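Local coordinates for protein 11S globulin subunit beta (Cucurbita maxima, PDB 2E9Q) that serves as a seed storage protein, a nutrient reservoir of the hexameric 11S globulin family laid down in pumpkin seeds, at residues G94-A99 with K127-R132; P84-V89 with G134-V139; R351-V356 with S390-E395; V346-R351 with E395-K400. All coordinates share one frame; numbering follows the deposited sequence. Where two conformers were deposited one is given.

In the fold
Along the chain from the N terminus, strand 85-91 opens contact 2 and strand 93-98 follows at once with contact 1. The return through strands 129-132 and 135-139 closes contact 1 first, so it is nested inside the loop of contact 2; each pairs strands in one of the two sheets of the N-terminal cupin domain, and the two touch through Arg96 and Val138. The C-terminal cupin domain repeats the plan: contact 4 opens at 346-351, contact 3 lies within its loop, and both use strand 393-400, sharing Arg351 and Glu395. The two halves are in series and meet through contacts 2 and 4, where Leu86 packs on Phe399, and Phe88 on Ile397 and Phe399.

Contact 1. Residues G94-A99 with K127-R132; sequences GIRGIA and KIRPFR
Phe131 lies over the backbone of Gly94, whose CA is 4.0 Å from the centroid of the Phe131 ring, a CH-pi contact 20° off the ring normal. CG of Phe131 stands between its backbone N and carbonyl carbon (chi1 60°), which brings the ring over the partner strand; a CB on Gly94 would crowd it. The Arg96 side chain crosses that of Phe131 at about a right angle, Arg96 CB lying 3.9 Å from Phe131 CE2, and Arg96 CG rests 3.5 Å from Arg129 CB. On the reverse face Ile95 CB meets Ile128 CG2 at 3.8 Å. Gly94 with Phe131 and Arg96 with Arg129 form antiparallel hydrogen-bonded pairs. Pro130, which has no N-H, faces Ile95 in the non-hydrogen-bonded position between them, where none is needed. Arg129 is modelled in two conformers; in one, its NE shares a water with Ile98 N and Lys127 O, a guanidinium face lies on Ile98 CG2, and NH2 forms a salt bridge with Glu105. Arg96 instead donates to Val138 O and Leu286 O, reaching toward the other sheet of this cupin barrel. With separate acceptors for each guanidinium, the two nearby positive charges are probably tolerated.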
loop_
_atom_site.group_PDB
_atom_site.type_symbol
_atom_site.label_atom_id
_atom_site.label_comp_id
_atom_site.label_asym_id
_atom_site.label_seq_id
_atom_site.Cartn_x
_atom_site.Cartn_y
_atom_site.Cartn_z
ATOM N N GLY A 94 26.858 14.026 19.228
ATOM C CA GLY A 94 26.016 14.784 20.118
ATOM C C GLY A 94 24.948 13.937 20.775
ATOM O O GLY A 94 25.069 12.712 20.855
ATOM N N ILE A 95 23.900 14.603 21.243
ATOM C CA ILE A 95 22.807 13.932 21.909
ATOM C C ILE A 95 21.486 14.286 21.249
ATOM O O ILE A 95 21.328 15.378 20.693
ATOM C CB ILE A 95 22.774 14.304 23.409
ATOM C CG1 ILE A 95 22.585 15.808 23.580
ATOM C CG2 ILE A 95 24.100 13.902 24.057
ATOM C CD1 ILE A 95 22.632 16.278 25.034
ATOM N N ARG A 96 20.548 13.345 21.307
ATOM C CA ARG A 96 19.236 13.521 20.710
ATOM C C ARG A 96 18.152 13.145 21.711
ATOM O O ARG A 96 18.397 12.415 22.680
ATOM C CB ARG A 96 19.108 12.624 19.478
ATOM C CG ARG A 96 19.157 11.134 19.815
ATOM C CD ARG A 96 19.274 10.207 18.598
ATOM N NE ARG A 96 18.184 10.377 17.646
ATOM C CZ ARG A 96 17.542 9.379 17.041
ATOM N NH1 ARG A 96 17.862 8.121 17.288
ATOM N NH2 ARG A 96 16.592 9.647 16.156
ATOM N N GLY A 97 16.951 13.643 21.459
ATOM C CA GLY A 97 15.817 13.331 22.298
ATOM C C GLY A 97 14.682 12.964 21.359
ATOM O O GLY A 97 14.271 13.782 20.531
ATOM N N ILE A 98 14.185 11.739 21.459
ATOM C CA ILE A 98 13.100 11.312 20.596
ATOM C C ILE A 98 12.033 10.563 21.380
ATOM O O ILE A 98 12.187 9.390 21.719
ATOM C CB ILE A 98 13.626 10.447 19.424
ATOM C CG1 ILE A 98 12.453 9.949 18.583
ATOM C CG2 ILE A 98 14.475 9.304 19.945
ATOM C CD1 ILE A 98 12.869 9.273 17.284
ATOM N N ALA A 99 10.937 11.270 21.637
ATOM C CA ALA A 99 9.799 10.772 22.403
ATOM C C ALA A 99 9.184 9.412 22.061
ATOM O O ALA A 99 9.165 8.515 22.905
ATOM C CB ALA A 99 8.697 11.833 22.405
ATOM N N LYS A 127 14.726 10.081 27.751
ATOM C CA LYS A 127 16.081 9.557 27.783
ATOM C C LYS A 127 16.948 10.447 26.902
ATOM O O LYS A 127 16.489 10.941 25.874
ATOM C CB LYS A 127 16.108 8.128 27.233
ATOM C CG LYS A 127 17.499 7.573 26.981
ATOM C CD LYS A 127 17.443 6.257 26.203
ATOM C CE LYS A 127 16.823 5.134 27.022
ATOM N NZ LYS A 127 16.692 3.868 26.236
ATOM N N ILE A 128 18.192 10.657 27.306
ATOM C CA ILE A 128 19.113 11.466 26.528
ATOM C C ILE A 128 19.965 10.478 25.759
ATOM O O ILE A 128 20.772 9.755 26.341
ATOM C CB ILE A 128 20.007 12.337 27.427
ATOM C CG1 ILE A 128 19.149 13.377 28.160
ATOM C CG2 ILE A 128 21.088 13.013 26.591
ATOM C CD1 ILE A 128 18.482 14.391 27.251
ATOM N N ARG A 129 19.780 10.464 24.446
ATOM C CA ARG A 129 20.473 9.537 23.564
ATOM C C ARG A 129 21.649 10.170 22.840
ATOM O O ARG A 129 21.479 11.100 22.053
ATOM C CB ARG A 129 19.482 8.964 22.558
ATOM C CG ARG A 129 18.116 8.735 23.171
ATOM C CD ARG A 129 17.232 7.872 22.312
ATOM N NE ARG A 129 15.873 7.858 22.838
ATOM C CZ ARG A 129 15.005 6.877 22.633
ATOM N NH1 ARG A 129 15.361 5.822 21.912
ATOM N NH2 ARG A 129 13.783 6.954 23.146
ATOM N N PRO A 130 22.862 9.679 23.109
ATOM C CA PRO A 130 24.062 10.206 22.468
ATOM C C PRO A 130 24.243 9.508 21.124
ATOM O O PRO A 130 23.698 8.430 20.902
ATOM C CB PRO A 130 25.158 9.840 23.459
ATOM C CG PRO A 130 24.687 8.501 23.968
ATOM C CD PRO A 130 23.212 8.738 24.193
ATOM N N PHE A 131 24.991 10.134 20.229
ATOM C CA PHE A 131 25.251 9.549 18.924
ATOM C C PHE A 131 26.566 10.112 18.429
ATOM O O PHE A 131 26.998 11.177 18.863
ATOM C CB PHE A 131 24.114 9.871 17.942
ATOM C CG PHE A 131 23.907 11.337 17.709
ATOM C CD1 PHE A 131 24.740 12.043 16.851
ATOM C CD2 PHE A 131 22.889 12.019 18.369
ATOM C CE1 PHE A 131 24.561 13.408 16.660
ATOM C CE2 PHE A 131 22.703 13.381 18.185
ATOM C CZ PHE A 131 23.538 14.078 17.331
ATOM N N ARG A 132 27.194 9.400 17.509
ATOM C CA ARG A 132 28.473 9.826 16.982
ATOM C C ARG A 132 28.601 9.444 15.516
ATOM O O ARG A 132 27.765 8.714 14.976
ATOM C CB ARG A 132 29.584 9.159 17.785
ATOM C CG ARG A 132 29.489 7.656 17.737
ATOM C CD ARG A 132 30.620 6.993 18.495
ATOM N NE ARG A 132 30.896 5.666 17.955
ATOM C CZ ARG A 132 29.998 4.695 17.852
ATOM N NH1 ARG A 132 28.750 4.890 18.258
ATOM N NH2 ARG A 132 30.347 3.534 17.317
HETATM O O HOH W 1 14.830 10.324 24.078
#

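Contact 2. Residues P84-V89 with G134-V139; sequences PKLIFV and GDLLVV
Lys85 pairs with Val139 at the start of the strand, Lys85 N donating to Val139 O at 2.8 Å while the lysine chain stretches away beyond its CB. Leu86 turns to the other face. Its chi1 of -111° lies off the staggered positions and brings Leu86 CG to 3.5 Å from Leu136 CD1, while Leu86 CD1 lies alongside Val138 CG2 at 3.7 Å. An alanine at this position would remove both branches and is likely to open a gap between the methyl groups of Leu136 and Val138. Ile87 and Leu137 form the next hydrogen-bonded pair, and Ile87 CD1 crosses to Val139 CG2 at 4.1 Å. Phe88 has its CG anti to the backbone N (chi1 180°), which carries the ring along the strand until CE1 is 3.9 Å from Gly134 CA. That glycine adopts a positive phi (103°) at which a CB would jam against the preceding carbonyl. Val89 closes the walk with an almost straight bond, Val89 N to Asp135 O at 2.9 Å, and its carbonyl receives Gly134 N; Val89 CG2 crosses Leu137 CD1 at 4.0 Å, on the face that also holds Ile87. Strand 85-91 runs between strands 135-139 and 155-162 in an antiparallel sheet of the N-terminal cupin domain, and strand 287-289 flanks 135-139. Ile87 and Val139 face strand 145-149 of the companion sheet, both touching His145, whereas Leu86 and Phe88 pack against Phe399 on strand 393-400 of the C-terminal cupin domain.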
loop_
_atom_site.group_PDB
_atom_site.type_symbol
_atom_site.label_atom_id
_atom_site.label_comp_id
_atom_site.label_asym_id
_atom_site.label_seq_id
_atom_site.Cartn_x
_atom_site.Cartn_y
_atom_site.Cartn_z
ATOM N N PRO A 84 8.764 9.118 7.447
ATOM C CA PRO A 84 9.799 8.462 8.257
ATOM C C PRO A 84 11.161 8.953 7.760
ATOM O O PRO A 84 11.324 9.274 6.569
ATOM C CB PRO A 84 9.619 6.978 7.937
ATOM C CG PRO A 84 8.261 6.884 7.309
ATOM C CD PRO A 84 8.140 8.152 6.531
ATOM N N LYS A 85 12.141 8.980 8.657
ATOM C CA LYS A 85 13.471 9.438 8.298
ATOM C C LYS A 85 14.596 8.589 8.850
ATOM O O LYS A 85 14.480 7.954 9.907
ATOM C CB LYS A 85 13.702 10.867 8.806
ATOM C CG LYS A 85 12.863 11.950 8.159
ATOM C CD LYS A 85 13.018 13.248 8.943
ATOM C CE LYS A 85 12.229 14.386 8.319
ATOM N NZ LYS A 85 12.524 15.686 8.988
ATOM N N LEU A 86 15.694 8.604 8.117
ATOM C CA LEU A 86 16.903 7.939 8.507
ATOM C C LEU A 86 17.860 9.116 8.468
ATOM O O LEU A 86 17.730 10.002 7.614
ATOM C CB LEU A 86 17.295 6.878 7.491
ATOM C CG LEU A 86 17.193 5.419 7.929
ATOM C CD1 LEU A 86 16.135 5.200 8.994
ATOM C CD2 LEU A 86 16.924 4.601 6.700
ATOM N N ILE A 87 18.801 9.142 9.399
ATOM C CA ILE A 87 19.755 10.234 9.470
ATOM C C ILE A 87 21.135 9.676 9.671
ATOM O O ILE A 87 21.413 9.047 10.696
ATOM C CB ILE A 87 19.426 11.160 10.641
ATOM C CG1 ILE A 87 18.069 11.813 10.407
ATOM C CG2 ILE A 87 20.522 12.183 10.817
ATOM C CD1 ILE A 87 17.647 12.798 11.483
ATOM N N PHE A 88 22.002 9.880 8.689
ATOM C CA PHE A 88 23.357 9.394 8.809
ATOM C C PHE A 88 24.225 10.509 9.364
ATOM O O PHE A 88 24.227 11.617 8.830
ATOM C CB PHE A 88 23.903 8.951 7.461
ATOM C CG PHE A 88 25.311 8.441 7.522
ATOM C CD1 PHE A 88 25.596 7.214 8.112
ATOM C CD2 PHE A 88 26.356 9.187 6.988
ATOM C CE1 PHE A 88 26.903 6.729 8.168
ATOM C CE2 PHE A 88 27.662 8.715 7.039
ATOM C CZ PHE A 88 27.935 7.477 7.633
ATOM N N VAL A 89 24.947 10.211 10.444
ATOM C CA VAL A 89 25.842 11.174 11.088
ATOM C C VAL A 89 27.170 11.100 10.346
ATOM O O VAL A 89 27.986 10.217 10.592
ATOM C CB VAL A 89 26.048 10.823 12.588
ATOM C CG1 VAL A 89 27.038 11.782 13.227
ATOM C CG2 VAL A 89 24.713 10.884 13.316
ATOM N N GLY A 134 29.011 7.940 12.058
ATOM C CA GLY A 134 28.829 6.579 11.605
ATOM C C GLY A 134 27.496 6.031 12.061
ATOM O O GLY A 134 27.068 4.956 11.633
ATOM N N ASP A 135 26.838 6.760 12.950
ATOM C CA ASP A 135 25.534 6.329 13.415
ATOM C C ASP A 135 24.466 6.611 12.367
ATOM O O ASP A 135 24.481 7.648 11.689
ATOM C CB ASP A 135 25.136 7.039 14.719
ATOM C CG ASP A 135 25.861 6.477 15.943
ATOM O OD1 ASP A 135 26.360 5.336 15.872
ATOM O OD2 ASP A 135 25.918 7.182 16.973
ATOM N N LEU A 136 23.548 5.664 12.248
ATOM C CA LEU A 136 22.418 5.754 11.350
ATOM C C LEU A 136 21.272 5.845 12.350
ATOM O O LEU A 136 20.919 4.847 12.994
ATOM C CB LEU A 136 22.308 4.472 10.517
ATOM C CG LEU A 136 21.226 4.353 9.435
ATOM C CD1 LEU A 136 19.848 4.445 10.068
ATOM C CD2 LEU A 136 21.415 5.463 8.389
ATOM N N LEU A 137 20.717 7.043 12.502
ATOM C CA LEU A 137 19.625 7.267 13.432
ATOM C C LEU A 137 18.292 7.087 12.724
ATOM O O LEU A 137 18.174 7.338 11.524
ATOM C CB LEU A 137 19.708 8.687 14.011
ATOM C CG LEU A 137 21.111 9.078 14.496
ATOM C CD1 LEU A 137 21.127 10.508 15.046
ATOM C CD2 LEU A 137 21.545 8.094 15.574
ATOM N N VAL A 138 17.284 6.670 13.476
ATOM C CA VAL A 138 15.960 6.471 12.921
ATOM C C VAL A 138 14.982 7.457 13.553
ATOM O O VAL A 138 15.075 7.761 14.740
ATOM C CB VAL A 138 15.466 5.024 13.188
ATOM C CG1 VAL A 138 14.005 4.856 12.735
ATOM C CG2 VAL A 138 16.372 4.037 12.469
ATOM N N VAL A 139 14.055 7.963 12.749
ATOM C CA VAL A 139 13.041 8.871 13.253
ATOM C C VAL A 139 11.728 8.511 12.572
ATOM O O VAL A 139 11.497 8.886 11.424
ATOM C CB VAL A 139 13.372 10.348 12.949
ATOM C CG1 VAL A 139 12.317 11.249 13.574
ATOM C CG2 VAL A 139 14.744 10.700 13.481
#

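Contact 3. Residues R351-V356 with S390-E395; sequences RGNARV and SDRGFE
Asn353 CG and Ser390 OG both stand between the backbone N and the carbonyl carbon (chi1 69° and 63°), which brings Asn353 OD1 to 2.7 Å from Ser390 OG. The hydroxyl also lies within reach of Asn353 O, which accepts Ser390 N at 3.1 Å, and Asn353 ND2 turns to Glu370. Phe394 instead has its CG anti to the backbone N (chi1 -177°), which turns one ring face to the Ala354 methyl: Ala354 CB stands 3.6 Å from the centroid of the Phe394 ring, a CH-pi contact. The backbone of Gly352 meets the ring at its edge. A side chain on Gly352 would run into Gly393 O, which instead accepts Asn353 N at 3.2 Å. Both chains turn corners here, at 351-352 and 391-392, as they pass between the two sheets of the C-terminal cupin barrel. A serine in place of Phe394 would probably leave the Ala354 methyl without its aromatic cover and open a gap beside Met347 and Ala349. Arg351, bent at chi3, sends NH1 in its guanidinium plane to Arg392 O at 3.2 Å, while its NH2 forms a salt bridge with Glu395. The carboxylate, modelled in two conformers, stands nearly perpendicular to the guanidinium, and the very short separation makes its detailed geometry doubtful. The corner thus sets the buried Phe394-Ala354 packing beside an ion pair between an exposed arginine and a buried glutamate, whose carboxylate would be expected to offset the charge of Arg351.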
loop_
_atom_site.group_PDB
_atom_site.type_symbol
_atom_site.label_atom_id
_atom_site.label_comp_id
_atom_site.label_asym_id
_atom_site.label_seq_id
_atom_site.Cartn_x
_atom_site.Cartn_y
_atom_site.Cartn_z
ATOM N N ARG A 351 32.626 10.943 0.721
ATOM C CA ARG A 351 34.019 11.288 0.461
ATOM C C ARG A 351 34.506 10.758 -0.872
ATOM O O ARG A 351 34.025 9.745 -1.358
ATOM C CB ARG A 351 34.919 10.731 1.565
ATOM C CG ARG A 351 35.666 11.789 2.359
ATOM C CD ARG A 351 36.876 11.152 2.995
ATOM N NE ARG A 351 37.623 10.444 1.966
ATOM C CZ ARG A 351 38.040 9.192 2.072
ATOM N NH1 ARG A 351 38.707 8.629 1.069
ATOM N NH2 ARG A 351 37.795 8.507 3.178
ATOM N N GLY A 352 35.480 11.442 -1.458
ATOM C CA GLY A 352 36.027 10.992 -2.723
ATOM C C GLY A 352 35.125 11.219 -3.919
ATOM O O GLY A 352 34.264 12.105 -3.923
ATOM N N ASN A 353 35.328 10.415 -4.952
ATOM C CA ASN A 353 34.518 10.523 -6.150
ATOM C C ASN A 353 34.642 9.208 -6.878
ATOM O O ASN A 353 35.522 8.413 -6.575
ATOM C CB ASN A 353 34.991 11.680 -7.042
ATOM C CG ASN A 353 36.349 11.422 -7.674
ATOM O OD1 ASN A 353 37.389 11.697 -7.077
ATOM N ND2 ASN A 353 36.338 10.874 -8.889
ATOM N N ALA A 354 33.754 8.970 -7.830
ATOM C CA ALA A 354 33.782 7.727 -8.572
ATOM C C ALA A 354 33.052 7.876 -9.892
ATOM O O ALA A 354 32.234 8.781 -10.067
ATOM C CB ALA A 354 33.123 6.636 -7.754
ATOM N N ARG A 355 33.353 6.984 -10.822
ATOM C CA ARG A 355 32.676 7.009 -12.100
ATOM C C ARG A 355 31.570 5.996 -11.911
ATOM O O ARG A 355 31.812 4.888 -11.430
ATOM C CB ARG A 355 33.573 6.564 -13.259
ATOM C CG ARG A 355 32.851 6.706 -14.605
ATOM C CD ARG A 355 33.600 6.107 -15.789
ATOM N NE ARG A 355 32.865 6.333 -17.034
ATOM C CZ ARG A 355 33.176 5.791 -18.208
ATOM N NH1 ARG A 355 34.219 4.978 -18.320
ATOM N NH2 ARG A 355 32.441 6.066 -19.278
ATOM N N VAL A 356 30.357 6.382 -12.278
ATOM C CA VAL A 356 29.203 5.509 -12.137
ATOM C C VAL A 356 28.392 5.412 -13.419
ATOM O O VAL A 356 28.145 6.420 -14.081
ATOM C CB VAL A 356 28.267 6.016 -11.031
ATOM C CG1 VAL A 356 27.086 5.068 -10.880
ATOM C CG2 VAL A 356 29.029 6.142 -9.721
ATOM N N SER A 390 37.657 6.552 -7.721
ATOM C CA SER A 390 38.748 7.268 -8.358
ATOM C C SER A 390 40.015 6.987 -7.556
ATOM O O SER A 390 40.097 5.988 -6.829
ATOM C CB SER A 390 38.465 8.768 -8.350
ATOM O OG SER A 390 38.399 9.247 -7.016
ATOM N N ASP A 391 40.992 7.880 -7.684
ATOM C CA ASP A 391 42.258 7.742 -6.971
ATOM C C ASP A 391 42.104 8.036 -5.495
ATOM O O ASP A 391 42.735 7.399 -4.663
ATOM C CB ASP A 391 43.295 8.694 -7.557
ATOM C CG ASP A 391 43.658 8.336 -8.966
ATOM O OD1 ASP A 391 44.345 9.139 -9.631
ATOM O OD2 ASP A 391 43.252 7.239 -9.404
ATOM N N ARG A 392 41.265 9.011 -5.175
ATOM C CA ARG A 392 41.040 9.389 -3.792
ATOM C C ARG A 392 40.078 8.409 -3.124
ATOM O O ARG A 392 39.653 8.623 -1.995
ATOM C CB ARG A 392 40.448 10.796 -3.734
ATOM C CG ARG A 392 40.882 11.705 -4.881
ATOM C CD ARG A 392 40.427 13.153 -4.690
ATOM N NE ARG A 392 38.990 13.283 -4.429
ATOM C CZ ARG A 392 38.329 14.441 -4.465
ATOM N NH1 ARG A 392 38.974 15.567 -4.756
ATOM N NH2 ARG A 392 37.026 14.479 -4.202
ATOM N N GLY A 393 39.742 7.331 -3.819
ATOM C CA GLY A 393 38.797 6.381 -3.267
ATOM C C GLY A 393 37.404 7.000 -3.287
ATOM O O GLY A 393 37.258 8.182 -3.600
ATOM N N PHE A 394 36.387 6.211 -2.948
ATOM C CA PHE A 394 35.001 6.685 -2.933
ATOM C C PHE A 394 34.280 6.070 -1.741
ATOM O O PHE A 394 34.395 4.870 -1.486
ATOM C CB PHE A 394 34.308 6.296 -4.238
ATOM C CG PHE A 394 32.902 6.801 -4.361
ATOM C CD1 PHE A 394 31.835 5.909 -4.438
ATOM C CD2 PHE A 394 32.644 8.157 -4.462
ATOM C CE1 PHE A 394 30.532 6.369 -4.621
ATOM C CE2 PHE A 394 31.345 8.629 -4.646
ATOM C CZ PHE A 394 30.287 7.734 -4.727
ATOM N N GLU A 395 33.522 6.903 -1.036
ATOM C CA GLU A 395 32.816 6.506 0.173
ATOM C C GLU A 395 31.397 7.080 0.210
ATOM O O GLU A 395 31.179 8.241 -0.155
ATOM C CB GLU A 395 33.609 6.935 1.413
ATOM C CG GLU A 395 34.744 5.975 1.728
ATOM C CD GLU A 395 35.780 6.552 2.670
ATOM O OE1 GLU A 395 35.405 7.098 3.726
ATOM O OE2 GLU A 395 36.981 6.446 2.351
#

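Contact 4. Residues V346-R351 with E395-K400; sequences VMYATR and EWIAFK
Met347 lies over one face of the Trp396 indole, and this part of the contact is tightly packed. Met347 CE lies 3.2 Å from the centroid of the five-membered ring of Trp396, 12° off the normal, with Met347 SD above the same ring at 4.1 Å, a Met-aromatic contact. The chain of Met347 runs out extended and then bends at chi3 (-68°), bringing its methyl down on the indole. Trp396 CB is itself pressed to 3.2 Å from Tyr348 O. Small Ala398 stands across from Met347, its CB at the edge of the indole, and Met347 lies about 3 Å, nearest side-chain atoms, from Lys387, a residue assigned to magnesium binding. On the reverse face Tyr348 CB touches Ile397 CG2 at 3.8 Å; the side chains here face the N-terminal cupin domain, with Phe399 packing on Leu86 and Phe88 and Tyr348 OH bonded to Arg67. Val346 and Tyr348 form antiparallel hydrogen-bonded pairs with Phe399 and Ile397. Toward the barrel corner the register slips by one residue in a classic beta bulge: Thr350 N at 2.7 Å and Arg351 N at 3.2 Å both reach Glu395 O from the same face of its plane. Thr350 OG1 is held mainly by Arg326 and adds only a weak bond to that oxygen. Packing is thinner at this end, where Thr350 is partly exposed and offers Ile397 CG2 just its CG2 methyl, 4.3 Å off, and Arg351 is exposed, though its guanidinium folds back toward Glu395 and Arg392 O.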
loop_
_atom_site.group_PDB
_atom_site.type_symbol
_atom_site.label_atom_id
_atom_site.label_comp_id
_atom_site.label_asym_id
_atom_site.label_seq_id
_atom_site.Cartn_x
_atom_site.Cartn_y
_atom_site.Cartn_z
ATOM N N VAL A 346 19.183 5.415 -2.792
ATOM C CA VAL A 346 19.564 6.818 -2.822
ATOM C C VAL A 346 20.950 7.032 -2.209
ATOM O O VAL A 346 21.112 7.119 -0.987
ATOM C CB VAL A 346 18.496 7.658 -2.094
ATOM C CG1 VAL A 346 18.733 9.132 -2.311
ATOM C CG2 VAL A 346 17.114 7.267 -2.601
ATOM N N MET A 347 21.947 7.123 -3.084
ATOM C CA MET A 347 23.339 7.292 -2.673
ATOM C C MET A 347 23.857 8.707 -2.453
ATOM O O MET A 347 23.814 9.544 -3.350
ATOM C CB MET A 347 24.256 6.601 -3.680
ATOM C CG MET A 347 25.723 6.855 -3.419
ATOM S SD MET A 347 26.797 5.999 -4.560
ATOM C CE MET A 347 26.524 4.404 -4.085
ATOM N N TYR A 348 24.350 8.964 -1.248
ATOM C CA TYR A 348 24.948 10.247 -0.904
ATOM C C TYR A 348 26.450 9.982 -0.714
ATOM O O TYR A 348 26.842 9.176 0.136
ATOM C CB TYR A 348 24.375 10.799 0.396
ATOM C CG TYR A 348 25.099 12.032 0.869
ATOM C CD1 TYR A 348 24.740 13.296 0.408
ATOM C CD2 TYR A 348 26.190 11.930 1.738
ATOM C CE1 TYR A 348 25.454 14.437 0.797
ATOM C CE2 TYR A 348 26.904 13.057 2.133
ATOM C CZ TYR A 348 26.538 14.306 1.662
ATOM O OH TYR A 348 27.245 15.422 2.064
ATOM N N ALA A 349 27.284 10.656 -1.499
ATOM C CA ALA A 349 28.727 10.469 -1.412
ATOM C C ALA A 349 29.304 11.218 -0.209
ATOM O O ALA A 349 29.170 12.435 -0.110
ATOM C CB ALA A 349 29.387 10.943 -2.701
ATOM N N THR A 350 29.938 10.492 0.709
ATOM C CA THR A 350 30.507 11.130 1.900
ATOM C C THR A 350 31.962 11.533 1.704
ATOM O O THR A 350 32.475 12.366 2.433
ATOM C CB THR A 350 30.423 10.215 3.138
ATOM O OG1 THR A 350 31.035 8.957 2.839
ATOM C CG2 THR A 350 28.973 9.986 3.534
ATOM N N ARG A 351 32.626 10.943 0.721
ATOM C CA ARG A 351 34.019 11.288 0.461
ATOM C C ARG A 351 34.506 10.758 -0.872
ATOM O O ARG A 351 34.025 9.745 -1.358
ATOM C CB ARG A 351 34.919 10.731 1.565
ATOM C CG ARG A 351 35.666 11.789 2.359
ATOM C CD ARG A 351 36.876 11.152 2.995
ATOM N NE ARG A 351 37.623 10.444 1.966
ATOM C CZ ARG A 351 38.040 9.192 2.072
ATOM N NH1 ARG A 351 38.707 8.629 1.069
ATOM N NH2 ARG A 351 37.795 8.507 3.178
ATOM N N GLU A 395 33.522 6.903 -1.036
ATOM C CA GLU A 395 32.816 6.506 0.173
ATOM C C GLU A 395 31.397 7.080 0.210
ATOM O O GLU A 395 31.179 8.241 -0.155
ATOM C CB GLU A 395 33.609 6.935 1.413
ATOM C CG GLU A 395 34.744 5.975 1.728
ATOM C CD GLU A 395 35.780 6.552 2.670
ATOM O OE1 GLU A 395 35.405 7.098 3.726
ATOM O OE2 GLU A 395 36.981 6.446 2.351
ATOM N N TRP A 396 30.432 6.281 0.664
ATOM C CA TRP A 396 29.049 6.745 0.672
ATOM C C TRP A 396 28.090 6.057 1.636
ATOM O O TRP A 396 28.406 5.040 2.259
ATOM C CB TRP A 396 28.468 6.563 -0.728
ATOM C CG TRP A 396 28.153 5.135 -1.022
ATOM C CD1 TRP A 396 26.956 4.506 -0.836
ATOM C CD2 TRP A 396 29.073 4.124 -1.455
ATOM N NE1 TRP A 396 27.071 3.168 -1.122
ATOM C CE2 TRP A 396 28.360 2.905 -1.506
ATOM C CE3 TRP A 396 30.432 4.129 -1.799
ATOM C CZ2 TRP A 396 28.956 1.702 -1.890
ATOM C CZ3 TRP A 396 31.032 2.932 -2.180
ATOM C CH2 TRP A 396 30.290 1.732 -2.221
ATOM N N ILE A 397 26.895 6.631 1.707
ATOM C CA ILE A 397 25.799 6.088 2.486
ATOM C C ILE A 397 24.625 6.024 1.502
ATOM O O ILE A 397 24.231 7.041 0.908
ATOM C CB ILE A 397 25.428 6.981 3.694
ATOM C CG1 ILE A 397 24.299 6.325 4.474
ATOM C CG2 ILE A 397 25.015 8.359 3.250
ATOM C CD1 ILE A 397 24.659 4.965 5.015
ATOM N N ALA A 398 24.092 4.823 1.317
ATOM C CA ALA A 398 22.985 4.600 0.401
ATOM C C ALA A 398 21.693 4.221 1.122
ATOM O O ALA A 398 21.598 3.142 1.698
ATOM C CB ALA A 398 23.356 3.508 -0.582
ATOM N N PHE A 399 20.700 5.101 1.071
ATOM C CA PHE A 399 19.419 4.836 1.715
ATOM C C PHE A 399 18.520 3.995 0.810
ATOM O O PHE A 399 18.451 4.230 -0.402
ATOM C CB PHE A 399 18.715 6.149 2.069
ATOM C CG PHE A 399 19.556 7.076 2.882
ATOM C CD1 PHE A 399 20.359 8.032 2.266
ATOM C CD2 PHE A 399 19.564 6.983 4.276
ATOM C CE1 PHE A 399 21.164 8.894 3.023
ATOM C CE2 PHE A 399 20.362 7.833 5.049
ATOM C CZ PHE A 399 21.165 8.793 4.420
ATOM N N LYS A 400 17.844 3.021 1.416
ATOM C CA LYS A 400 16.952 2.109 0.713
ATOM C C LYS A 400 15.503 2.367 1.101
ATOM O O LYS A 400 15.205 2.638 2.263
ATOM C CB LYS A 400 17.311 0.661 1.061
ATOM C CG LYS A 400 18.793 0.333 0.940
ATOM C CD LYS A 400 19.310 0.436 -0.490
ATOM C CE LYS A 400 20.796 0.126 -0.522
ATOM N NZ LYS A 400 21.370 0.124 -1.887
#